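PDB 6D2S: HTH-type transcriptional regulator PrpR from Mycobacterium tuberculosis, which regulates, in the pathogen, expression of the enzymes that break down short-chain fatty acids through the glyoxylate and methylcitrate cycles, including cholesterol-derived propionate. Local coordinates for residues 8-11 and 17-20; 15-18 and 22-25; 127-132 and 167-172. All coordinates share one frame; numbering follows the deposited sequence.

Interaction 1: 8-11 and 17-20. With CA (calcium ion), chain B; NA (sodium ion), chain F.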
ATOM      1  N   ARG A   8      -1.810  -3.087  14.141  1.00 16.37           N
ATOM      2  CA  ARG A   8      -3.099  -3.068  13.453  1.00 22.75           C
ATOM      3  C   ARG A   8      -4.073  -2.122  14.146  1.00 18.78           C
ATOM      4  O   ARG A   8      -4.763  -1.341  13.482  1.00 17.72           O
ATOM      5  CB  ARG A   8      -3.694  -4.474  13.379  1.00 30.01           C
ATOM      6  CG  ARG A   8      -5.041  -4.527  12.658  1.00 38.38           C
ATOM      7  CD  ARG A   8      -5.668  -5.926  12.697  1.00 50.60           C
ATOM      8  NE  ARG A   8      -6.037  -6.350  14.047  1.00 60.19           N
ATOM      9  CZ  ARG A   8      -5.470  -7.361  14.700  1.00 67.16           C
ATOM     10  NH1 ARG A   8      -4.504  -8.068  14.126  1.00 70.41           N
ATOM     11  NH2 ARG A   8      -5.874  -7.672  15.925  1.00 68.56           N
ATOM     12  N   ASP A   9      -4.133  -2.171  15.483  1.00 16.09           N
ATOM     13  CA  ASP A   9      -4.986  -1.231  16.207  1.00 20.24           C
ATOM     14  C   ASP A   9      -4.520   0.207  16.001  1.00 18.48           C
ATOM     15  O   ASP A   9      -5.346   1.123  15.878  1.00 15.87           O
ATOM     16  CB  ASP A   9      -5.031  -1.565  17.699  1.00 18.54           C
ATOM     17  CG  ASP A   9      -6.097  -0.763  18.427  1.00 20.70           C
ATOM     18  OD1 ASP A   9      -7.195  -0.590  17.857  1.00 17.36           O
ATOM     19  OD2 ASP A   9      -5.868  -0.297  19.560  1.00 18.84           O
ATOM     20  N   PHE A  10      -3.203   0.426  15.968  1.00 14.90           N
ATOM     21  CA  PHE A  10      -2.668   1.767  15.742  1.00 14.88           C
ATOM     22  C   PHE A  10      -3.227   2.366  14.451  1.00 16.38           C
ATOM     23  O   PHE A  10      -3.693   3.515  14.422  1.00 13.35           O
ATOM     24  CB  PHE A  10      -1.137   1.704  15.704  1.00 14.32           C
ATOM     25  CG  PHE A  10      -0.476   3.028  15.442  1.00 15.28           C
ATOM     26  CD1 PHE A  10      -0.079   3.835  16.494  1.00 18.12           C
ATOM     27  CD2 PHE A  10      -0.249   3.462  14.140  1.00 19.14           C
ATOM     28  CE1 PHE A  10       0.531   5.062  16.252  1.00 23.19           C
ATOM     29  CE2 PHE A  10       0.355   4.693  13.892  1.00 21.07           C
ATOM     30  CZ  PHE A  10       0.740   5.489  14.945  1.00 22.20           C
ATOM     31  N   PHE A  11      -3.193   1.598  13.365  1.00 15.04           N
ATOM     32  CA  PHE A  11      -3.735   2.128  12.120  1.00 16.88           C
ATOM     33  C   PHE A  11      -5.262   2.190  12.160  1.00 13.31           C
ATOM     34  O   PHE A  11      -5.850   3.154  11.652  1.00 15.98           O
ATOM     35  CB  PHE A  11      -3.228   1.315  10.932  1.00 14.53           C
ATOM     36  CG  PHE A  11      -1.816   1.682  10.510  1.00 15.17           C
ATOM     37  CD1 PHE A  11      -1.588   2.747   9.648  1.00 19.93           C
ATOM     38  CD2 PHE A  11      -0.722   0.975  11.000  1.00 17.30           C
ATOM     39  CE1 PHE A  11      -0.282   3.086   9.264  1.00 18.90           C
ATOM     40  CE2 PHE A  11       0.574   1.313  10.635  1.00 18.11           C
ATOM     41  CZ  PHE A  11       0.792   2.371   9.760  1.00 19.46           C
ATOM     42  N   TYR A  17      -5.345   6.107   7.895  1.00 11.91           N
ATOM     43  CA  TYR A  17      -4.923   7.307   7.181  1.00 11.72           C
ATOM     44  C   TYR A  17      -4.090   8.147   8.142  1.00 12.35           C
ATOM     45  O   TYR A  17      -4.562   8.492   9.226  1.00 15.38           O
ATOM     46  CB  TYR A  17      -6.135   8.099   6.656  1.00 11.05           C
ATOM     47  CG  TYR A  17      -5.723   9.454   6.126  1.00 14.84           C
ATOM     48  CD1 TYR A  17      -5.140   9.574   4.869  1.00 11.79           C
ATOM     49  CD2 TYR A  17      -5.889  10.597   6.890  1.00 14.53           C
ATOM     50  CE1 TYR A  17      -4.732  10.804   4.390  1.00 13.02           C
ATOM     51  CE2 TYR A  17      -5.479  11.839   6.428  1.00 12.81           C
ATOM     52  CZ  TYR A  17      -4.897  11.929   5.171  1.00 11.61           C
ATOM     53  OH  TYR A  17      -4.480  13.147   4.702  1.00 13.39           O
ATOM     54  N   ILE A  18      -2.852   8.457   7.758  1.00 13.84           N
ATOM     55  CA  ILE A  18      -1.896   9.152   8.621  1.00 11.02           C
ATOM     56  C   ILE A  18      -1.667  10.531   8.014  1.00 11.08           C
ATOM     57  O   ILE A  18      -0.825  10.695   7.126  1.00 10.27           O
ATOM     58  CB  ILE A  18      -0.578   8.380   8.749  1.00  9.50           C
ATOM     59  CG1 ILE A  18      -0.823   6.904   9.057  1.00 10.08           C
ATOM     60  CG2 ILE A  18       0.352   9.058   9.795  1.00 11.72           C
ATOM     61  CD1 ILE A  18      -1.546   6.636  10.405  1.00 16.38           C
ATOM     62  N   HIS A  19      -2.397  11.537   8.508  1.00 12.54           N
ATOM     63  CA  HIS A  19      -2.506  12.803   7.784  1.00 14.96           C
ATOM     64  C   HIS A  19      -1.154  13.482   7.597  1.00 14.76           C
ATOM     65  O   HIS A  19      -0.821  13.933   6.493  1.00 14.63           O
ATOM     66  CB  HIS A  19      -3.467  13.747   8.508  1.00 15.50           C
ATOM     67  CG  HIS A  19      -3.687  15.038   7.784  1.00 18.93           C
ATOM     68  ND1 HIS A  19      -4.278  15.096   6.539  1.00 17.07           N
ATOM     69  CD2 HIS A  19      -3.371  16.314   8.115  1.00 21.87           C
ATOM     70  CE1 HIS A  19      -4.338  16.357   6.143  1.00 20.49           C
ATOM     71  NE2 HIS A  19      -3.790  17.116   7.077  1.00 21.89           N
ATOM     72  N   ASP A  20      -0.365  13.600   8.667  1.00 15.43           N
ATOM     73  CA  ASP A  20       0.869  14.372   8.549  1.00 15.95           C
ATOM     74  C   ASP A  20       1.847  13.730   7.574  1.00 14.84           C
ATOM     75  O   ASP A  20       2.567  14.437   6.861  1.00 15.92           O
ATOM     76  CB  ASP A  20       1.526  14.550   9.920  1.00 21.81           C
ATOM     77  CG  ASP A  20       0.708  15.424  10.848  1.00 34.43           C
ATOM     78  OD1 ASP A  20       0.069  16.383  10.364  1.00 39.17           O
ATOM     79  OD2 ASP A  20       0.688  15.139  12.063  1.00 39.82           O
TER
HETATM   80 CA    CA B 501      -7.987   1.051  19.486  0.50 14.99          CA
HETATM   81 NA    NA F 505      -0.135  16.606  13.643  1.00 43.73          NA
HETATM   82  O   HOH W   1      -0.454  13.784  14.564  1.00 53.14           O

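Interaction 2: 15-18 and 22-25. With NA (sodium ion), chain G.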
ATOM      1  N   ASN A  15      -8.106   5.445  11.329  1.00 13.25           N
ATOM      2  CA  ASN A  15      -8.874   5.257  10.085  1.00 13.22           C
ATOM      3  C   ASN A  15      -7.981   4.866   8.908  1.00 13.67           C
ATOM      4  O   ASN A  15      -8.292   5.173   7.752  1.00 12.80           O
ATOM      5  CB  ASN A  15      -9.668   6.515   9.733  1.00 15.85           C
ATOM      6  CG  ASN A  15     -10.652   6.896  10.817  1.00 36.02           C
ATOM      7  OD1 ASN A  15     -11.475   6.077  11.234  1.00 39.36           O
ATOM      8  ND2 ASN A  15     -10.563   8.134  11.292  1.00 40.85           N
ATOM      9  N   ASN A  16      -6.860   4.201   9.193  0.57 12.67           N
ATOM     10  CA  ASN A  16      -5.926   3.754   8.158  0.57 12.71           C
ATOM     11  C   ASN A  16      -5.418   4.915   7.307  0.57 13.60           C
ATOM     12  O   ASN A  16      -5.094   4.742   6.126  0.57 11.81           O
ATOM     13  CB  ASN A  16      -6.562   2.681   7.269  0.57 14.08           C
ATOM     14  CG  ASN A  16      -6.808   1.371   8.012  0.57 18.82           C
ATOM     15  OD1 ASN A  16      -6.046   0.994   8.902  0.57 28.48           O
ATOM     16  ND2 ASN A  16      -7.872   0.675   7.646  0.57 21.61           N
ATOM     17  N   TYR A  17      -5.345   6.107   7.895  1.00 11.91           N
ATOM     18  CA  TYR A  17      -4.923   7.307   7.181  1.00 11.72           C
ATOM     19  C   TYR A  17      -4.090   8.147   8.142  1.00 12.35           C
ATOM     20  O   TYR A  17      -4.562   8.492   9.226  1.00 15.38           O
ATOM     21  CB  TYR A  17      -6.135   8.099   6.656  1.00 11.05           C
ATOM     22  CG  TYR A  17      -5.723   9.454   6.126  1.00 14.84           C
ATOM     23  CD1 TYR A  17      -5.140   9.574   4.869  1.00 11.79           C
ATOM     24  CD2 TYR A  17      -5.889  10.597   6.890  1.00 14.53           C
ATOM     25  CE1 TYR A  17      -4.732  10.804   4.390  1.00 13.02           C
ATOM     26  CE2 TYR A  17      -5.479  11.839   6.428  1.00 12.81           C
ATOM     27  CZ  TYR A  17      -4.897  11.929   5.171  1.00 11.61           C
ATOM     28  OH  TYR A  17      -4.480  13.147   4.702  1.00 13.39           O
ATOM     29  N   ILE A  18      -2.852   8.457   7.758  1.00 13.84           N
ATOM     30  CA  ILE A  18      -1.896   9.152   8.621  1.00 11.02           C
ATOM     31  C   ILE A  18      -1.667  10.531   8.014  1.00 11.08           C
ATOM     32  O   ILE A  18      -0.825  10.695   7.126  1.00 10.27           O
ATOM     33  CB  ILE A  18      -0.578   8.380   8.749  1.00  9.50           C
ATOM     34  CG1 ILE A  18      -0.823   6.904   9.057  1.00 10.08           C
ATOM     35  CG2 ILE A  18       0.352   9.058   9.795  1.00 11.72           C
ATOM     36  CD1 ILE A  18      -1.546   6.636  10.405  1.00 16.38           C
ATOM     37  N   ASP A  22       0.939  11.559   5.071  1.00 11.76           N
ATOM     38  CA  ASP A  22       0.311  11.615   3.760  1.00 10.68           C
ATOM     39  C   ASP A  22       0.531  12.987   3.128  1.00 13.69           C
ATOM     40  O   ASP A  22       0.909  13.093   1.955  1.00 12.50           O
ATOM     41  CB  ASP A  22      -1.181  11.290   3.897  1.00 11.99           C
ATOM     42  CG  ASP A  22      -1.744  10.594   2.670  1.00 14.35           C
ATOM     43  OD1 ASP A  22      -1.761  11.225   1.597  1.00 14.80           O
ATOM     44  OD2 ASP A  22      -2.148   9.416   2.783  1.00 13.55           O
ATOM     45  N   MET A  23       0.307  14.052   3.903  1.00 11.31           N
ATOM     46  CA  MET A  23       0.517  15.410   3.398  1.00 13.81           C
ATOM     47  C   MET A  23       1.990  15.696   3.136  1.00 16.13           C
ATOM     48  O   MET A  23       2.327  16.397   2.174  1.00 16.49           O
ATOM     49  CB  MET A  23      -0.045  16.427   4.398  1.00 16.37           C
ATOM     50  CG  MET A  23      -1.541  16.358   4.563  1.00 17.60           C
ATOM     51  SD  MET A  23      -2.367  17.101   3.132  1.00 21.87           S
ATOM     52  CE  MET A  23      -2.057  18.848   3.413  1.00 27.40           C
ATOM     53  N   ALA A  24       2.887  15.192   3.993  1.00 15.76           N
ATOM     54  CA  ALA A  24       4.310  15.429   3.757  1.00 15.72           C
ATOM     55  C   ALA A  24       4.757  14.799   2.441  1.00 13.62           C
ATOM     56  O   ALA A  24       5.509  15.410   1.675  1.00 15.98           O
ATOM     57  CB  ALA A  24       5.144  14.894   4.921  1.00 16.80           C
ATOM     58  N   ALA A  25       4.295  13.579   2.161  1.00 13.73           N
ATOM     59  CA  ALA A  25       4.634  12.918   0.903  1.00 14.78           C
ATOM     60  C   ALA A  25       4.106  13.709  -0.286  1.00 14.99           C
ATOM     61  O   ALA A  25       4.827  13.952  -1.263  1.00 15.86           O
ATOM     62  CB  ALA A  25       4.063  11.495   0.889  1.00 12.61           C
TER
HETATM   63 NA    NA G 506     -12.807   3.808  11.341  1.00 18.95          NA
HETATM   64  O   HOH W   2     -14.673   4.655  10.116  1.00 36.73           O
HETATM   65  O   HOH W   3     -10.643   2.596  10.915  1.00 25.23           O
HETATM   66  O   HOH W   4     -13.758   2.001  11.911  1.00 28.66           O

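Interaction 3: 127-132 and 167-172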
ATOM      1  N   ALA A 127       6.930   4.195   7.464  1.00 12.49           N
ATOM      2  CA  ALA A 127       7.782   4.494   6.314  1.00 12.22           C
ATOM      3  C   ALA A 127       7.205   3.890   5.036  1.00 14.49           C
ATOM      4  O   ALA A 127       7.226   4.530   3.974  1.00 13.42           O
ATOM      5  CB  ALA A 127       9.210   3.988   6.554  1.00 12.66           C
ATOM      6  N   ASN A 128       6.707   2.650   5.112  1.00 12.29           N
ATOM      7  CA  ASN A 128       6.017   2.058   3.969  1.00 11.95           C
ATOM      8  C   ASN A 128       4.786   2.869   3.596  1.00 13.36           C
ATOM      9  O   ASN A 128       4.489   3.043   2.408  1.00 11.49           O
ATOM     10  CB  ASN A 128       5.596   0.616   4.267  1.00 14.64           C
ATOM     11  CG  ASN A 128       6.760  -0.340   4.316  1.00 20.93           C
ATOM     12  OD1 ASN A 128       7.799  -0.112   3.701  1.00 26.20           O
ATOM     13  ND2 ASN A 128       6.591  -1.421   5.050  1.00 24.01           N
ATOM     14  N   TYR A 129       4.022   3.319   4.598  1.00 11.80           N
ATOM     15  CA  TYR A 129       2.865   4.173   4.323  1.00 12.03           C
ATOM     16  C   TYR A 129       3.280   5.420   3.548  1.00 12.91           C
ATOM     17  O   TYR A 129       2.646   5.799   2.548  1.00 11.75           O
ATOM     18  CB  TYR A 129       2.164   4.557   5.644  1.00 11.85           C
ATOM     19  CG  TYR A 129       0.944   5.447   5.433  1.00 10.08           C
ATOM     20  CD1 TYR A 129       1.093   6.802   5.186  1.00  9.77           C
ATOM     21  CD2 TYR A 129      -0.350   4.917   5.475  1.00 10.64           C
ATOM     22  CE1 TYR A 129      -0.009   7.623   4.970  1.00  9.59           C
ATOM     23  CE2 TYR A 129      -1.460   5.726   5.258  1.00 13.94           C
ATOM     24  CZ  TYR A 129      -1.280   7.080   5.013  1.00 11.17           C
ATOM     25  OH  TYR A 129      -2.373   7.899   4.808  1.00 10.16           O
ATOM     26  N   PHE A 130       4.327   6.094   4.023  1.00 10.32           N
ATOM     27  CA  PHE A 130       4.846   7.269   3.327  1.00 11.18           C
ATOM     28  C   PHE A 130       5.214   6.942   1.885  1.00 10.23           C
ATOM     29  O   PHE A 130       4.914   7.723   0.969  1.00 10.15           O
ATOM     30  CB  PHE A 130       6.066   7.813   4.077  1.00 11.80           C
ATOM     31  CG  PHE A 130       6.729   8.980   3.398  1.00  9.79           C
ATOM     32  CD1 PHE A 130       6.347  10.284   3.688  1.00 13.45           C
ATOM     33  CD2 PHE A 130       7.747   8.769   2.470  1.00 12.70           C
ATOM     34  CE1 PHE A 130       6.973  11.360   3.070  1.00 15.21           C
ATOM     35  CE2 PHE A 130       8.370   9.837   1.852  1.00 15.61           C
ATOM     36  CZ  PHE A 130       7.985  11.131   2.149  1.00 13.68           C
ATOM     37  N   ALA A 131       5.887   5.807   1.664  1.00 11.52           N
ATOM     38  CA  ALA A 131       6.296   5.455   0.304  1.00 14.09           C
ATOM     39  C   ALA A 131       5.081   5.283  -0.598  1.00 15.55           C
ATOM     40  O   ALA A 131       5.070   5.763  -1.733  1.00 12.54           O
ATOM     41  CB  ALA A 131       7.145   4.181   0.307  1.00 12.57           C
ATOM     42  N   GLY A 132       4.036   4.623  -0.098  1.00 11.20           N
ATOM     43  CA  GLY A 132       2.803   4.527  -0.869  1.00  9.64           C
ATOM     44  C   GLY A 132       2.187   5.884  -1.160  1.00 12.43           C
ATOM     45  O   GLY A 132       1.648   6.110  -2.245  1.00 10.48           O
ATOM     46  N   CYS A 167      -4.221  -1.513  -4.211  1.00 11.90           N
ATOM     47  CA  CYS A 167      -5.269  -1.879  -3.250  1.00 12.56           C
ATOM     48  C   CYS A 167      -4.994  -1.268  -1.887  1.00 13.54           C
ATOM     49  O   CYS A 167      -5.897  -0.731  -1.233  1.00 12.26           O
ATOM     50  CB  CYS A 167      -5.383  -3.393  -3.110  1.00 12.89           C
ATOM     51  SG  CYS A 167      -6.106  -4.221  -4.495  1.00 15.70           S
ATOM     52  N   HIS A 168      -3.753  -1.367  -1.421  1.00 11.89           N
ATOM     53  CA  HIS A 168      -3.460  -0.791  -0.120  1.00 12.89           C
ATOM     54  C   HIS A 168      -3.716   0.705  -0.127  1.00  8.65           C
ATOM     55  O   HIS A 168      -4.332   1.243   0.802  1.00 11.94           O
ATOM     56  CB  HIS A 168      -2.025  -1.089   0.313  1.00 17.88           C
ATOM     57  CG  HIS A 168      -1.755  -0.675   1.724  1.00 27.94           C
ATOM     58  ND1 HIS A 168      -1.413   0.617   2.065  1.00 28.09           N
ATOM     59  CD2 HIS A 168      -1.833  -1.363   2.888  1.00 33.20           C
ATOM     60  CE1 HIS A 168      -1.271   0.702   3.376  1.00 32.09           C
ATOM     61  NE2 HIS A 168      -1.521  -0.486   3.899  1.00 34.68           N
ATOM     62  N   ARG A 169      -3.282   1.404  -1.179  1.00 11.89           N
ATOM     63  CA  ARG A 169      -3.525   2.844  -1.216  1.00 10.63           C
ATOM     64  C   ARG A 169      -5.019   3.165  -1.242  1.00  8.51           C
ATOM     65  O   ARG A 169      -5.470   4.116  -0.587  1.00  9.88           O
ATOM     66  CB  ARG A 169      -2.825   3.479  -2.421  1.00 10.95           C
ATOM     67  CG  ARG A 169      -2.900   4.992  -2.408  1.00 10.38           C
ATOM     68  CD  ARG A 169      -2.021   5.591  -1.287  1.00 11.42           C
ATOM     69  NE  ARG A 169      -1.835   7.045  -1.432  1.00 10.73           N
ATOM     70  CZ  ARG A 169      -2.069   7.946  -0.473  1.00 12.00           C
ATOM     71  NH1 ARG A 169      -2.539   7.567   0.713  1.00 10.98           N
ATOM     72  NH2 ARG A 169      -1.826   9.238  -0.698  1.00  9.37           N
ATOM     73  N   LEU A 170      -5.805   2.409  -2.009  1.00 10.12           N
ATOM     74  CA  LEU A 170      -7.246   2.662  -2.018  1.00 12.50           C
ATOM     75  C   LEU A 170      -7.825   2.545  -0.608  1.00 11.57           C
ATOM     76  O   LEU A 170      -8.731   3.302  -0.230  1.00 12.14           O
ATOM     77  CB  LEU A 170      -7.955   1.697  -2.979  1.00  9.60           C
ATOM     78  CG  LEU A 170      -7.717   1.915  -4.480  1.00 12.49           C
ATOM     79  CD1 LEU A 170      -8.263   0.734  -5.291  1.00 12.08           C
ATOM     80  CD2 LEU A 170      -8.398   3.214  -4.932  1.00 11.49           C
ATOM     81  N   SER A 171      -7.290   1.633   0.190  1.00 11.14           N
ATOM     82  CA  SER A 171      -7.778   1.435   1.553  1.00 12.23           C
ATOM     83  C   SER A 171      -7.321   2.526   2.522  1.00 13.31           C
ATOM     84  O   SER A 171      -7.745   2.506   3.685  1.00 13.12           O
ATOM     85  CB  SER A 171      -7.334   0.065   2.081  1.00 14.99           C
ATOM     86  OG  SER A 171      -5.986   0.089   2.542  1.00 15.57           O
ATOM     87  N   THR A 172      -6.482   3.463   2.090  1.00 10.92           N
ATOM     88  CA  THR A 172      -6.048   4.570   2.940  1.00 10.60           C
ATOM     89  C   THR A 172      -6.758   5.884   2.636  1.00 11.12           C
ATOM     90  O   THR A 172      -6.400   6.902   3.232  1.00 10.51           O
ATOM     91  CB  THR A 172      -4.527   4.810   2.815  1.00 12.70           C
ATOM     92  OG1 THR A 172      -4.208   5.290   1.491  1.00 11.69           O
ATOM     93  CG2 THR A 172      -3.738   3.529   3.113  1.00 13.19           C
TER

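Interaction 1: 8-11 and 17-20
Ile18 reaches across to the last turn of helix 3-13 and meets the rings of Phe10 and Phe11 in a purely apolar contact. From CB, which points at the helix, the side chain divides. The CG1 branch runs opposite the carbonyl carbon (chi1 -48°), which carries it toward the two rings, whereas CG2 lies anti to the backbone N. CG1 lies 3.9 Å from Phe11 CE1. One bond further, the terminal CD1 sits 3.9 Å from the same Phe11 CE1 and 4.0 Å from Phe11 CD1, so the branch comes obliquely to the CD1-CE1 side of Phe11, the two side chains crossing at about a right angle. CD1 also reaches Phe10, more loosely, at 4.4 Å from Phe10 CE2. The two rings touch each other as well, with Phe10 CD2 lying 4.0 Å above the Phe11 plane, offset toward its rim. Leu126 of helix 116-135 packs against Phe11 and Ile18, and Ile107 of helix 101-109 against Phe10 and Ile18. Metal ions bind polar residues of the same segments: Asp9 holds calcium through both carboxylate oxygens, with Asp13 as a second protein ligand, and Asp20 OD2 reaches a sodium ion. Ile18 is itself the N-cap residue of helix 19-31, and the contact is typical of two consecutive helices joined by a short loop and packed through apolar side chains in a hydrophobic core.

Interaction 2: 15-18 and 22-25
The Tyr17 ring and the Asp22 side chain cross at about a right angle, with the carboxylate plane turned 38° from that of the ring. Tyr17 CE1 makes the close approach, 3.3 Å from Asp22 OD2, and the CB of Asp22 lies 3.6 Å from the same carbon. Tyr17 owes this placement to a CG held anti to the backbone N (chi1 170°), which swings the ring along the start of the next helix; its OH is hydrogen-bonded to His19 ND1 and Arg175 NE. Asp22 has a chi1 of -149°, well off a staggered value, and two arginines share its buried carboxylate: Arg169 forms a salt bridge to OD2 and Arg175 one to OD1. This pairing would probably favour the ionised form.

The backbone beneath is a helix N-terminus, with Ile18 at the N-cap: Asp22 N donates to Ile18 O at 2.8 Å, a nearly straight bond and the first i to i+4 bond of helix 19-31. Just upstream, Asn15, with positive phi, is the C-prime residue of the Schellman motif that ends helix 3-13. Asn15 OD1 binds a sodium ion at 2.6 Å, where three waters and Ser199 O also bind.

Interaction 3: 127-132 and 167-172
Tyr129 and Gly132 of helix 116-135 face Arg169, near the end of helix 163-170, and Thr172 just after it, in a contact inside the IrrE N-terminal-like domain, which is probably akin in fold to the zincin-type peptidases. In sequence order, the first residue of the segment to touch is Tyr129. Its CG stands anti to the backbone N, and the ring extends from its helix past Thr172, the two side chains sliding by each other in opposite directions; Tyr129 CE2 lies 3.8 Å from Thr172 CG2. The hydroxyl ends 4.1 Å from Arg169 NH1, a proximity without a bond, and the ring and guanidinium planes are 75° apart. The Tyr129 OH has its own partner in Ile18 N, with a weak hydrogen bond to Asp22 OD2 besides.

One turn later comes Gly132, where the backbones draw closest, CA to CA of Arg169 at 6.6 Å. Its carbonyl O lies 3.7 Å from Arg169 NE, again too far for a hydrogen bond; NE instead donates to Leu136 O, further along the chain. The arginine bends at chi2 (70°), and this fold in the chain helps bring its buried guanidinium alongside helix 116-135, toward Asp22.

Thr172 folds its side chain back onto Arg169: OG1 donates to Arg169 O at 2.7 Å, an acceptor it shares with Thr172 N, and itself accepts from Arg169 NH1 at 2.9 Å, 21° out of the guanidinium plane.

How the interactions relate
From the N terminus, helix 3-13 gives way to a short turn and then helix 19-31. Interaction 1 closes that turn. Interaction 2 closes the first turn of helix 19-31, overlapping interaction 1 along the chain rather than nesting inside it: its first segment begins inside the loop and ends on Tyr17 and Ile18, which both contacts share. Interaction 3 is separate in sequence, closing a much longer, mostly helical excursion from helix 116-135 to helix 163-170 close to the centre of the folded chain. In space the three adjoin. Side chains of interaction 3 reach the shared loop and the first turn of helix 19-31, so the N-terminal helical pair is joined to the central helices.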